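Local atomic coordinates of insecticidal crystal protein Cry35Ab1 (Bacillus thuringiensis, PDB entry 4JP0), a protein that acts as one component of a binary insecticidal toxin against western corn rootworm, reaching full toxicity only together with its partner protein. Residues 18-23 with 41-47; 29-33 with 118-122. One frame throughout, in Å; residues are numbered along the deposited sequence.

Contact 1: residues 18-23 with 41-47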
loop_
_atom_site.group_PDB
_atom_site.type_symbol
_atom_site.label_atom_id
_atom_site.label_comp_id
_atom_site.label_asym_id
_atom_site.label_seq_id
_atom_site.Cartn_x
_atom_site.Cartn_y
_atom_site.Cartn_z
ATOM N N TYR A 18 16.684 29.141 12.794
ATOM C CA TYR A 18 15.758 28.069 12.411
ATOM C C TYR A 18 15.515 27.975 10.906
ATOM O O TYR A 18 15.320 28.993 10.228
ATOM C CB TYR A 18 14.411 28.292 13.090
ATOM C CG TYR A 18 14.493 28.042 14.591
ATOM C CD1 TYR A 18 15.083 28.965 15.458
ATOM C CD2 TYR A 18 13.962 26.893 15.138
ATOM C CE1 TYR A 18 15.152 28.718 16.870
ATOM C CE2 TYR A 18 14.020 26.636 16.532
ATOM C CZ TYR A 18 14.623 27.560 17.377
ATOM O OH TYR A 18 14.684 27.301 18.731
ATOM N N ALA A 19 15.463 26.742 10.408
ATOM C CA ALA A 19 15.189 26.519 9.002
ATOM C C ALA A 19 13.775 27.033 8.727
ATOM O O ALA A 19 12.828 26.734 9.499
ATOM C CB ALA A 19 15.290 25.018 8.686
ATOM N N ALA A 20 13.609 27.760 7.621
ATOM C CA ALA A 20 12.342 28.461 7.365
ATOM C C ALA A 20 12.033 28.631 5.885
ATOM O O ALA A 20 12.938 28.743 5.081
ATOM C CB ALA A 20 12.432 29.851 7.986
ATOM N N THR A 21 10.750 28.668 5.521
ATOM C CA THR A 21 10.371 29.067 4.164
ATOM C C THR A 21 9.469 30.285 4.277
ATOM O O THR A 21 8.851 30.500 5.339
ATOM C CB THR A 21 9.567 27.978 3.426
ATOM O OG1 THR A 21 8.592 27.429 4.299
ATOM C CG2 THR A 21 10.416 26.813 3.051
ATOM N N TYR A 22 9.341 31.044 3.179
ATOM C CA TYR A 22 8.444 32.207 3.155
ATOM C C TYR A 22 7.040 31.621 2.979
ATOM O O TYR A 22 6.856 30.769 2.132
ATOM C CB TYR A 22 8.733 33.123 1.944
ATOM C CG TYR A 22 9.950 34.027 2.011
ATOM C CD1 TYR A 22 9.950 35.284 1.372
ATOM C CD2 TYR A 22 11.100 33.640 2.660
ATOM C CE1 TYR A 22 11.061 36.110 1.411
ATOM C CE2 TYR A 22 12.217 34.485 2.710
ATOM C CZ TYR A 22 12.182 35.704 2.088
ATOM O OH TYR A 22 13.286 36.522 2.141
ATOM N N LEU A 23 6.063 32.057 3.759
ATOM C CA LEU A 23 4.727 31.465 3.678
ATOM C C LEU A 23 3.973 31.753 2.399
ATOM O O LEU A 23 3.124 30.964 1.981
ATOM C CB LEU A 23 3.831 32.004 4.810
ATOM C CG LEU A 23 3.982 31.432 6.193
ATOM C CD1 LEU A 23 3.084 32.184 7.151
ATOM C CD2 LEU A 23 3.662 29.919 6.206
ATOM N N ASP A 41 6.605 36.045 11.520
ATOM C CA ASP A 41 5.257 35.570 11.222
ATOM C C ASP A 41 4.976 35.387 9.722
ATOM O O ASP A 41 3.969 34.814 9.357
ATOM C CB ASP A 41 4.221 36.484 11.877
ATOM C CG ASP A 41 4.189 36.333 13.388
ATOM O OD1 ASP A 41 3.655 37.246 14.058
ATOM O OD2 ASP A 41 4.669 35.348 13.996
ATOM N N ASP A 42 5.863 35.849 8.856
ATOM C CA ASP A 42 5.718 35.631 7.400
ATOM C C ASP A 42 6.460 34.377 6.922
ATOM O O ASP A 42 6.544 34.090 5.712
ATOM C CB ASP A 42 6.269 36.828 6.636
ATOM C CG ASP A 42 5.503 38.110 6.925
ATOM O OD1 ASP A 42 4.265 38.085 7.017
ATOM O OD2 ASP A 42 6.070 39.198 7.050
ATOM N N TYR A 43 7.011 33.633 7.865
ATOM C CA TYR A 43 7.722 32.405 7.500
ATOM C C TYR A 43 7.094 31.193 8.157
ATOM O O TYR A 43 6.438 31.311 9.190
ATOM C CB TYR A 43 9.156 32.461 7.996
ATOM C CG TYR A 43 9.993 33.487 7.282
ATOM C CD1 TYR A 43 9.884 34.835 7.604
ATOM C CD2 TYR A 43 10.853 33.114 6.244
ATOM C CE1 TYR A 43 10.644 35.800 6.942
ATOM C CE2 TYR A 43 11.633 34.092 5.563
ATOM C CZ TYR A 43 11.518 35.424 5.933
ATOM O OH TYR A 43 12.260 36.399 5.289
ATOM N N ASN A 44 7.358 30.028 7.583
ATOM C CA ASN A 44 7.021 28.773 8.216
ATOM C C ASN A 44 8.280 28.146 8.806
ATOM O O ASN A 44 9.270 28.019 8.089
ATOM C CB ASN A 44 6.480 27.770 7.196
ATOM C CG ASN A 44 6.320 26.391 7.801
ATOM O OD1 ASN A 44 5.672 26.254 8.820
ATOM N ND2 ASN A 44 6.991 25.369 7.221
ATOM N N LEU A 45 8.235 27.741 10.075
ATOM C CA LEU A 45 9.350 27.015 10.701
ATOM C C LEU A 45 8.998 25.568 11.040
ATOM O O LEU A 45 9.789 24.893 11.706
ATOM C CB LEU A 45 9.752 27.685 12.030
ATOM C CG LEU A 45 9.959 29.196 12.056
ATOM C CD1 LEU A 45 10.450 29.701 13.421
ATOM C CD2 LEU A 45 10.920 29.570 10.980
ATOM N N LYS A 46 7.844 25.084 10.568
ATOM C CA LYS A 46 7.313 23.791 11.016
ATOM C C LYS A 46 7.504 22.755 9.947
ATOM O O LYS A 46 7.077 22.974 8.824
ATOM C CB LYS A 46 5.820 23.891 11.343
ATOM C CG LYS A 46 5.522 24.721 12.606
ATOM C CD LYS A 46 4.031 24.746 12.920
ATOM C CE LYS A 46 3.729 25.711 14.069
ATOM N NZ LYS A 46 2.314 25.588 14.548
ATOM N N TRP A 47 8.092 21.625 10.343
ATOM C CA TRP A 47 8.447 20.565 9.416
ATOM C C TRP A 47 7.886 19.219 9.899
ATOM O O TRP A 47 7.850 18.953 11.113
ATOM C CB TRP A 47 9.986 20.480 9.254
ATOM C CG TRP A 47 10.529 21.777 8.918
ATOM C CD1 TRP A 47 11.256 22.608 9.732
ATOM C CD2 TRP A 47 10.351 22.464 7.686
ATOM N NE1 TRP A 47 11.544 23.771 9.059
ATOM C CE2 TRP A 47 10.970 23.721 7.815
ATOM C CE3 TRP A 47 9.683 22.158 6.478
ATOM C CZ2 TRP A 47 10.959 24.681 6.774
ATOM C CZ3 TRP A 47 9.685 23.108 5.437
ATOM C CH2 TRP A 47 10.336 24.342 5.601
HETATM O O HOH W 1 12.448 25.255 11.814
#
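Tyr18 meets Leu45 chiefly through its CB, which rests loosely on the leucine CD1, while the ring runs off to bring its hydroxyl to Lys35. At Ala19 the carbonyl takes over: the indole NE1 of Trp47 donates to Ala19 O at 3.3 Å, with the oxygen lying in the ring plane but the N-H coming from above the carbonyl plane. A water lies within hydrogen-bonding distance of the same oxygen and of Leu45 O, linking the two backbones where Leu45 leaves the strand pairing. Ala20 is packed tightly, its CB 3.4 Å from Leu45 CD2, and its CA lies 3.2 Å from Asn44 O in a CA-H...O contact. Thr21 forms the hydrogen-bonded antiparallel pair with Asn44: its N-H donates to Asn44 O (N to O 3.0 Å) and its O accepts from Asn44 N at 2.7 Å. Its CG2 sits at the edge of the Trp47 indole, near CH2, and OG1 is hydrogen-bonded to Asn65. The Asn44 carboxamide, with CG anti to the backbone N (chi1 171°), places its ND2 above the rim of one face of that indole; OD1 accepts from Lys46 N in an Asx turn and ND2 donates to Lys46 O, so both ends of the amide are held. Tyr22 and Tyr43, the next, non-hydrogen-bonded pair, point the same way, and their rings lie side by side in a roughly edge-to-face arrangement whose details are doubtful because the rings are modelled too close. Leu23 closes the run with a nearly straight bond from its N to Asp42 O at 2.9 Å, and its CD2 lies against Asn44 CB. A short antiparallel ladder ending beside a tryptophan is thus built into the ricin B-type beta-trefoil of this toxin_10 protein.

Contact 2: residues 29-33 with 118-122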
loop_
_atom_site.group_PDB
_atom_site.type_symbol
_atom_site.label_atom_id
_atom_site.label_comp_id
_atom_site.label_asym_id
_atom_site.label_seq_id
_atom_site.Cartn_x
_atom_site.Cartn_y
_atom_site.Cartn_z
ATOM N N GLY A 29 12.591 28.983 -1.292
ATOM C CA GLY A 29 13.845 28.405 -0.837
ATOM C C GLY A 29 13.770 28.272 0.676
ATOM O O GLY A 29 12.936 28.906 1.331
ATOM N N VAL A 30 14.645 27.452 1.246
ATOM C CA VAL A 30 14.763 27.303 2.686
ATOM C C VAL A 30 15.945 28.156 3.156
ATOM O O VAL A 30 17.031 28.081 2.591
ATOM C CB VAL A 30 15.026 25.843 3.074
ATOM C CG1 VAL A 30 15.175 25.719 4.609
ATOM C CG2 VAL A 30 13.891 24.971 2.584
ATOM N N SER A 31 15.719 28.979 4.171
ATOM C CA SER A 31 16.770 29.830 4.745
ATOM C C SER A 31 16.840 29.620 6.248
ATOM O O SER A 31 16.142 28.788 6.789
ATOM C CB SER A 31 16.459 31.310 4.497
ATOM O OG SER A 31 15.151 31.606 5.064
ATOM N N LEU A 32 17.669 30.402 6.919
ATOM C CA LEU A 32 17.764 30.341 8.370
ATOM C C LEU A 32 17.337 31.672 8.942
ATOM O O LEU A 32 17.917 32.713 8.604
ATOM C CB LEU A 32 19.201 30.008 8.825
ATOM C CG LEU A 32 19.679 28.587 8.471
ATOM C CD1 LEU A 32 21.155 28.317 8.891
ATOM C CD2 LEU A 32 18.728 27.556 9.117
ATOM N N MET A 33 16.388 31.637 9.883
ATOM C CA MET A 33 15.822 32.871 10.444
ATOM C C MET A 33 15.936 32.848 11.944
ATOM O O MET A 33 15.870 31.768 12.550
ATOM C CB MET A 33 14.320 32.970 10.113
ATOM C CG MET A 33 14.033 33.216 8.625
ATOM S SD MET A 33 14.614 34.877 8.138
ATOM C CE MET A 33 13.547 35.849 9.198
ATOM N N LEU A 118 25.809 34.336 6.673
ATOM C CA LEU A 118 24.988 33.981 7.844
ATOM C C LEU A 118 23.494 34.186 7.468
ATOM O O LEU A 118 23.098 35.225 6.913
ATOM C CB LEU A 118 25.344 34.832 9.059
ATOM C CG LEU A 118 24.463 34.575 10.283
ATOM C CD1 LEU A 118 24.645 33.173 10.868
ATOM C CD2 LEU A 118 24.870 35.594 11.338
ATOM N N GLY A 119 22.697 33.159 7.710
ATOM C CA GLY A 119 21.319 33.159 7.252
ATOM C C GLY A 119 21.124 32.183 6.103
ATOM O O GLY A 119 19.997 31.797 5.827
ATOM N N LEU A 120 22.201 31.808 5.413
ATOM C CA LEU A 120 22.084 30.879 4.290
ATOM C C LEU A 120 22.214 29.421 4.738
ATOM O O LEU A 120 22.844 29.143 5.741
ATOM C CB LEU A 120 23.172 31.159 3.229
ATOM C CG LEU A 120 23.170 32.536 2.561
ATOM C CD1 LEU A 120 24.076 32.472 1.332
ATOM C CD2 LEU A 120 21.782 32.969 2.184
ATOM N N ILE A 121 21.555 28.499 4.021
ATOM C CA ILE A 121 21.759 27.073 4.310
ATOM C C ILE A 121 22.056 26.386 2.965
ATOM O O ILE A 121 21.446 26.687 1.954
ATOM C CB ILE A 121 20.576 26.464 5.097
ATOM C CG1 ILE A 121 20.795 24.969 5.437
ATOM C CG2 ILE A 121 19.293 26.547 4.310
ATOM C CD1 ILE A 121 19.635 24.492 6.379
ATOM N N ARG A 122 23.069 25.533 2.960
ATOM C CA ARG A 122 23.522 24.870 1.735
ATOM C C ARG A 122 23.886 23.425 2.038
ATOM O O ARG A 122 23.962 23.045 3.188
ATOM C CB ARG A 122 24.811 25.569 1.295
ATOM C CG ARG A 122 24.644 27.036 0.787
ATOM C CD ARG A 122 23.798 27.114 -0.504
ATOM N NE ARG A 122 23.658 28.462 -1.079
ATOM C CZ ARG A 122 22.661 29.291 -0.844
ATOM N NH1 ARG A 122 21.690 28.942 -0.009
ATOM N NH2 ARG A 122 22.607 30.460 -1.486
HETATM O O HOH W 2 19.474 29.578 2.303
HETATM O O HOH W 3 18.914 26.749 0.717
#
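Leu32, Ile121 and Gly119 carry this contact, an example of two chain segments meeting with little direct backbone bonding. The single hydrogen bond between the protein atoms of the two segments runs from Leu32 N to Gly119 O at 2.9 Å, the N-H tilted 31° from the carbonyl plane. Gly119 has a positive phi (108°), and the backbone turns there in a conformation open mainly to glycine. Beyond this bond the Leu32 side chain reaches over the turn: CB lies 3.6 Å from Gly119 O and CD1 approaches Leu120 O. It crosses Ile121 at about a right angle, CG against the isoleucine CB at 4.1 Å. With CG1 anti to the backbone N (chi1 -179°), Ile121 turns its other branch, CG2, to Val30, 3.2 Å from Val30 O. Two waters bridge the backbones beyond it: one donates to Val30 O and accepts from Ile121 N, both at 2.9 Å, while the second sits between Val30 O and Ile121 O, within hydrogen-bonding distance of each. Leu32 and Ile121 both lean on Trp135 of strand 135-142, with Ala112 and Leu110 of strand 109-112 beside them, and strand 18-22 flanks strand 31-33.

In the fold
Strand 31-33 is the element that joins the two contacts, whose centres lie about 11 Å apart: it pairs with strand 18-22 of contact 1 and turns Leu32 to the 118-122 segment of contact 2. Probable backbone hydrogen bonds link them, Tyr18 N to Met33 O at 2.8 Å and Ala20 N to Ser31 O at 2.9 Å. Packing adds to this, with Leu32 CD2 3.6 Å from Ala19 N and Met33 CE 3.7 Å from Tyr43 CE1. The segments alternate along the chain, so 29-33 follows 18-23 and precedes 41-47, whereas 118-122 arrives from much later in the sequence, bringing distant parts of the lectin-like domain together.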